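PDB 6ZJK: ribonucleoside-diphosphate reductase subunit beta from Clostridium botulinum, which binds two iron ions and, as the R2 subunit of a ribonucleotide reductase, probably generates the radical used to reduce ribonucleoside diphosphates to deoxyribonucleoside diphosphates. Local coordinates for residues G43-L48 with Y120-E125; I54-A59 with K253-H258. All coordinates share one frame; numbering follows the deposited sequence.

Contact 1 of 2, residues G43-L48 with Y120-E125; sequences GNTTNL and YITAAE
Gly43 and Thr122 bring the two backbones nearest to each other, their CA atoms 5.5 Å apart, where an irregular N-terminal loop runs past the turn that leads into helix 124-151. Thr122 makes the largest single contribution. Its OG1 takes the N-H of Gly43 at 3.0 Å, with an N-H...O angle of 151°, while CB and CG2 lie against the backbone N and O of the same glycine. The chi1 of 56° sets OG1 between the backbone N and the carbonyl carbon, facing the loop. The hydroxyl is also hydrogen-bonded to Ser39 O, so the polar end of this buried side chain is gripped by the loop at two points. Thr45 packs on the same residue: its CB lies 3.5 Å from Thr122 O, and its methyl CG2 packs 3.9 Å from Thr122 CB, the two side chains crossing at a slant. With chi1 at 179°, Thr45 OG1 swings opposite its own backbone N and accepts the N-H of Asn47 at 3.1 Å, an ST turn that Thr46 OG1 repeats with Leu48 N. A water bridges Thr45 OG1 to the helix start, accepting from Ala124 N at 2.9 Å. Ala123 is the N-cap residue, and the water thus serves an N-H of the first helical turn. Beyond it, Ala124 CB rests 3.8 Å from Leu48 O. The loop segment is held between helix 124-151 and the dimer partner: Leu48 packs on Trp164 and Thr46 on Arg165 of the second subunit.

Contact 2 of 2, residues I54-A59 with K253-H258; sequences IKYSWA and KNENSH
Glu255 reaches across to Tyr56 and Lys55, bridging backbones whose nearest CA atoms, those of Tyr56 and Glu255, are 12.7 Å apart. The two side chains of Tyr56 and Glu255 arrive from opposite directions and, as modelled, the carboxylate meets the phenol end of the ring at its edge. Glu255 OE2 is placed implausibly close to the tyrosine OH, so the details of that polar pairing, including the tilt between the two planes, are doubtful. Glu255 OE1 has a clearer partner, the backbone N of Met40. Lys55 passes alongside in the opposite direction and touches Glu255 OE2 through CE, at 3.8 Å; Lys55 NZ stays 4.9 Å from Glu255 OE2, near enough for a probable electrostatic attraction but not in contact. At one end of the helical bundle characteristic of R2 subunits, the contact joins the lead-in to helix 58-68 to the C-terminal end of helix 225-255. Glu255 covers the distance with its chain extended beyond CG, chi2 168°. Lys55 CG covers one face of the Tyr56 ring, 4.0 Å above its centre. Tyr56 CB in turn packs over a face of Trp58, toward the rim, and Trp58 NE1 is hydrogen-bonded to Glu251, one helical turn before Glu255. Farther out, Tyr56 also packs on Val126 of helix 124-151.

The centres of contacts 1 and 2 lie about 13 Å apart, on the same side of the chain's centre. Their segments alternate along the chain, in the order 43-48, 54-59, 120-125 and 253-258, so the N-terminal region meets first the start of helix 124-151 and then the end of helix 225-255. Glu125 joins the two directly: its OE2 probably accepts hydrogen bonds from the backbone N atoms of Lys55 and Tyr56, while Ala123 packs on the Tyr56 ring. The two contacts join the N-terminal loop to one end of the bundle. Helices 124-151 and 225-255 also supply iron ligands, Glu137 and His140 from the first, Glu238 and His241 from the second.

Contact 1 of 2, residues G43-L48 with Y120-E125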
loop_
_atom_site.group_PDB
_atom_site.type_symbol
_atom_site.label_atom_id
_atom_site.label_comp_id
_atom_site.label_asym_id
_atom_site.label_seq_id
_atom_site.Cartn_x
_atom_site.Cartn_y
_atom_site.Cartn_z
ATOM N N GLY A 43 -12.706 -12.700 12.599
ATOM C CA GLY A 43 -12.907 -11.982 13.839
ATOM C C GLY A 43 -13.891 -10.822 13.700
ATOM O O GLY A 43 -14.110 -10.302 12.605
ATOM N N ASN A 44 -14.485 -10.427 14.827
ATOM C CA ASN A 44 -15.464 -9.333 14.862
ATOM C C ASN A 44 -14.712 -8.020 15.064
ATOM O O ASN A 44 -14.638 -7.476 16.168
ATOM C CB ASN A 44 -16.482 -9.563 15.983
ATOM C CG ASN A 44 -17.615 -8.534 15.984
ATOM O OD1 ASN A 44 -17.954 -7.966 14.950
ATOM N ND2 ASN A 44 -18.195 -8.286 17.156
ATOM N N THR A 45 -14.213 -7.462 13.959
ATOM C CA THR A 45 -13.376 -6.266 13.983
ATOM C C THR A 45 -14.132 -5.082 13.397
ATOM O O THR A 45 -15.041 -5.248 12.579
ATOM C CB THR A 45 -12.079 -6.472 13.179
ATOM O OG1 THR A 45 -11.287 -5.269 13.196
ATOM C CG2 THR A 45 -12.404 -6.814 11.728
ATOM N N THR A 46 -13.761 -3.878 13.845
ATOM C CA THR A 46 -14.275 -2.650 13.247
ATOM C C THR A 46 -13.478 -2.196 12.026
ATOM O O THR A 46 -14.010 -1.420 11.227
ATOM C CB THR A 46 -14.272 -1.498 14.255
ATOM O OG1 THR A 46 -12.912 -1.163 14.560
ATOM C CG2 THR A 46 -15.011 -1.902 15.561
ATOM N N ASN A 47 -12.215 -2.636 11.895
ATOM C CA ASN A 47 -11.193 -2.191 10.926
ATOM C C ASN A 47 -10.554 -0.862 11.305
ATOM O O ASN A 47 -9.808 -0.315 10.493
ATOM C CB ASN A 47 -11.692 -2.061 9.483
ATOM C CG ASN A 47 -12.226 -3.350 8.931
ATOM O OD1 ASN A 47 -11.769 -4.427 9.298
ATOM N ND2 ASN A 47 -13.217 -3.255 8.052
ATOM N N LEU A 48 -10.782 -0.356 12.495
ATOM C CA LEU A 48 -10.137 0.861 12.875
ATOM C C LEU A 48 -8.709 0.617 13.284
ATOM O O LEU A 48 -8.412 -0.354 13.877
ATOM C CB LEU A 48 -10.888 1.551 13.995
ATOM C CG LEU A 48 -12.288 2.082 13.712
ATOM C CD1 LEU A 48 -12.996 2.313 15.016
ATOM C CD2 LEU A 48 -12.238 3.391 12.951
ATOM N N TYR A 120 -9.199 -10.147 3.740
ATOM C CA TYR A 120 -9.829 -11.228 4.461
ATOM C C TYR A 120 -9.220 -11.304 5.839
ATOM O O TYR A 120 -9.672 -11.994 6.645
ATOM C CB TYR A 120 -9.679 -12.546 3.755
ATOM C CG TYR A 120 -10.515 -12.646 2.540
ATOM C CD1 TYR A 120 -10.034 -12.291 1.316
ATOM C CD2 TYR A 120 -11.779 -13.071 2.608
ATOM C CE1 TYR A 120 -10.798 -12.375 0.201
ATOM C CE2 TYR A 120 -12.542 -13.143 1.494
ATOM C CZ TYR A 120 -12.026 -12.793 0.302
ATOM O OH TYR A 120 -12.788 -12.877 -0.795
ATOM N N ILE A 121 -8.175 -10.562 6.082
ATOM C CA ILE A 121 -7.528 -10.543 7.352
ATOM C C ILE A 121 -8.263 -9.637 8.370
ATOM O O ILE A 121 -8.411 -8.489 8.149
ATOM C CB ILE A 121 -6.106 -10.048 7.200
ATOM C CG1 ILE A 121 -5.286 -11.044 6.397
ATOM C CG2 ILE A 121 -5.495 -9.819 8.537
ATOM C CD1 ILE A 121 -4.923 -12.319 7.090
ATOM N N THR A 122 -8.674 -10.189 9.501
ATOM C CA THR A 122 -9.413 -9.437 10.499
ATOM C C THR A 122 -8.676 -8.824 11.641
ATOM O O THR A 122 -9.259 -8.433 12.559
ATOM C CB THR A 122 -10.604 -10.198 11.048
ATOM O OG1 THR A 122 -10.180 -11.435 11.562
ATOM C CG2 THR A 122 -11.550 -10.465 9.999
ATOM N N ALA A 123 -7.377 -8.763 11.559
ATOM C CA ALA A 123 -6.515 -8.077 12.518
ATOM C C ALA A 123 -5.927 -6.848 11.836
ATOM O O ALA A 123 -5.033 -6.984 10.994
ATOM C CB ALA A 123 -5.391 -8.996 12.991
ATOM N N ALA A 124 -6.395 -5.653 12.222
ATOM C CA ALA A 124 -5.978 -4.435 11.531
ATOM C C ALA A 124 -4.473 -4.219 11.610
ATOM O O ALA A 124 -3.875 -3.680 10.674
ATOM C CB ALA A 124 -6.700 -3.215 12.110
ATOM N N GLU A 125 -3.842 -4.630 12.705
ATOM C CA GLU A 125 -2.407 -4.409 12.814
ATOM C C GLU A 125 -1.636 -5.272 11.815
ATOM O O GLU A 125 -0.555 -4.872 11.367
ATOM C CB GLU A 125 -1.921 -4.674 14.249
ATOM C CG GLU A 125 -2.028 -6.142 14.727
ATOM C CD GLU A 125 -3.328 -6.449 15.467
ATOM O OE1 GLU A 125 -4.387 -5.900 15.087
ATOM O OE2 GLU A 125 -3.297 -7.254 16.431
HETATM O O HOH W 1 -8.322 -5.301 14.328
#

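Contact 2 of 2, residues I54-A59 with K253-H258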
loop_
_atom_site.group_PDB
_atom_site.type_symbol
_atom_site.label_atom_id
_atom_site.label_comp_id
_atom_site.label_asym_id
_atom_site.label_seq_id
_atom_site.Cartn_x
_atom_site.Cartn_y
_atom_site.Cartn_z
ATOM N N ILE A 54 -3.723 -3.802 20.346
ATOM C CA ILE A 54 -3.542 -4.902 19.409
ATOM C C ILE A 54 -3.330 -6.256 20.079
ATOM O O ILE A 54 -2.934 -6.305 21.165
ATOM C CB ILE A 54 -2.338 -4.639 18.479
ATOM C CG1 ILE A 54 -1.107 -4.347 19.281
ATOM C CG2 ILE A 54 -2.580 -3.432 17.639
ATOM C CD1 ILE A 54 0.122 -4.210 18.466
ATOM N N LYS A 55 -3.578 -7.342 19.388
ATOM C CA LYS A 55 -3.367 -8.678 19.924
ATOM C C LYS A 55 -1.969 -9.212 19.600
ATOM O O LYS A 55 -1.342 -9.848 20.454
ATOM C CB LYS A 55 -4.440 -9.630 19.387
ATOM C CG LYS A 55 -4.190 -11.112 19.679
ATOM C CD LYS A 55 -5.315 -11.972 19.097
ATOM C CE LYS A 55 -5.216 -13.439 19.493
ATOM N NZ LYS A 55 -5.615 -13.732 20.917
ATOM N N TYR A 56 -1.458 -8.969 18.387
ATOM C CA TYR A 56 -0.173 -9.546 17.969
ATOM C C TYR A 56 0.929 -8.537 18.265
ATOM O O TYR A 56 1.232 -7.651 17.456
ATOM C CB TYR A 56 -0.215 -9.959 16.497
ATOM C CG TYR A 56 -1.347 -10.923 16.239
ATOM C CD1 TYR A 56 -1.337 -12.184 16.810
ATOM C CD2 TYR A 56 -2.460 -10.544 15.497
ATOM C CE1 TYR A 56 -2.372 -13.060 16.623
ATOM C CE2 TYR A 56 -3.514 -11.412 15.310
ATOM C CZ TYR A 56 -3.466 -12.669 15.882
ATOM O OH TYR A 56 -4.508 -13.555 15.705
ATOM N N SER A 57 1.569 -8.736 19.410
ATOM C CA SER A 57 2.547 -7.755 19.868
ATOM C C SER A 57 3.740 -7.655 18.913
ATOM O O SER A 57 4.285 -6.564 18.698
ATOM C CB SER A 57 2.987 -8.139 21.288
ATOM O OG SER A 57 3.354 -7.016 22.066
ATOM N N TRP A 58 4.087 -8.725 18.189
ATOM C CA TRP A 58 5.199 -8.645 17.249
ATOM C C TRP A 58 4.944 -7.655 16.118
ATOM O O TRP A 58 5.904 -7.213 15.481
ATOM C CB TRP A 58 5.521 -10.037 16.689
ATOM C CG TRP A 58 4.339 -10.818 16.201
ATOM C CD1 TRP A 58 3.655 -11.817 16.882
ATOM C CD2 TRP A 58 3.712 -10.701 14.923
ATOM N NE1 TRP A 58 2.634 -12.301 16.090
ATOM C CE2 TRP A 58 2.649 -11.632 14.887
ATOM C CE3 TRP A 58 3.948 -9.900 13.795
ATOM C CZ2 TRP A 58 1.832 -11.777 13.764
ATOM C CZ3 TRP A 58 3.127 -10.042 12.691
ATOM C CH2 TRP A 58 2.095 -10.967 12.674
ATOM N N ALA A 59 3.703 -7.313 15.853
ATOM C CA ALA A 59 3.360 -6.350 14.828
ATOM C C ALA A 59 4.008 -4.995 15.027
ATOM O O ALA A 59 4.443 -4.389 14.112
ATOM C CB ALA A 59 1.887 -6.209 14.730
ATOM N N LYS A 253 -2.248 -21.316 12.186
ATOM C CA LYS A 253 -2.169 -22.685 12.680
ATOM C C LYS A 253 -2.761 -22.799 14.081
ATOM O O LYS A 253 -3.456 -23.773 14.387
ATOM C CB LYS A 253 -0.725 -23.186 12.696
ATOM C CG LYS A 253 -0.649 -24.651 13.110
ATOM C CD LYS A 253 0.666 -25.331 12.749
ATOM C CE LYS A 253 0.972 -26.457 13.751
ATOM N NZ LYS A 253 0.269 -27.727 13.423
ATOM N N ASN A 254 -2.355 -21.864 14.938
ATOM C CA ASN A 254 -2.782 -21.924 16.335
ATOM C C ASN A 254 -4.290 -21.718 16.481
ATOM O O ASN A 254 -4.932 -22.393 17.297
ATOM C CB ASN A 254 -2.026 -20.885 17.164
ATOM C CG ASN A 254 -2.456 -20.891 18.625
ATOM O OD1 ASN A 254 -2.786 -19.853 19.203
ATOM N ND2 ASN A 254 -2.460 -22.068 19.222
ATOM N N GLU A 255 -4.882 -20.830 15.668
ATOM C CA GLU A 255 -6.286 -20.447 15.798
ATOM C C GLU A 255 -7.234 -21.264 14.912
ATOM O O GLU A 255 -8.454 -21.065 14.991
ATOM C CB GLU A 255 -6.458 -18.953 15.480
ATOM C CG GLU A 255 -5.667 -17.979 16.385
ATOM C CD GLU A 255 -5.656 -16.535 15.834
ATOM O OE1 GLU A 255 -6.263 -16.290 14.769
ATOM O OE2 GLU A 255 -5.035 -15.636 16.457
ATOM N N ASN A 256 -6.711 -22.141 14.053
ATOM C CA ASN A 256 -7.499 -22.929 13.092
ATOM C C ASN A 256 -6.969 -24.362 13.011
ATOM O O ASN A 256 -6.771 -24.919 11.926
ATOM C CB ASN A 256 -7.469 -22.293 11.697
ATOM C CG ASN A 256 -8.059 -20.903 11.667
ATOM O OD1 ASN A 256 -9.274 -20.740 11.571
ATOM N ND2 ASN A 256 -7.206 -19.890 11.748
ATOM N N SER A 257 -6.767 -24.993 14.176
ATOM C CA SER A 257 -6.065 -26.273 14.203
ATOM C C SER A 257 -6.850 -27.377 13.507
ATOM O O SER A 257 -6.245 -28.301 12.947
ATOM C CB SER A 257 -5.748 -26.669 15.642
ATOM O OG SER A 257 -6.930 -26.945 16.368
ATOM N N HIS A 258 -8.183 -27.279 13.476
ATOM C CA HIS A 258 -8.977 -28.293 12.789
ATOM C C HIS A 258 -8.760 -28.274 11.278
ATOM O O HIS A 258 -8.985 -29.300 10.626
ATOM C CB HIS A 258 -10.464 -28.111 13.106
ATOM C CG HIS A 258 -11.025 -26.803 12.640
ATOM N ND1 HIS A 258 -10.823 -25.618 13.320
ATOM C CD2 HIS A 258 -11.756 -26.485 11.544
ATOM C CE1 HIS A 258 -11.415 -24.633 12.670
ATOM N NE2 HIS A 258 -11.988 -25.131 11.589
#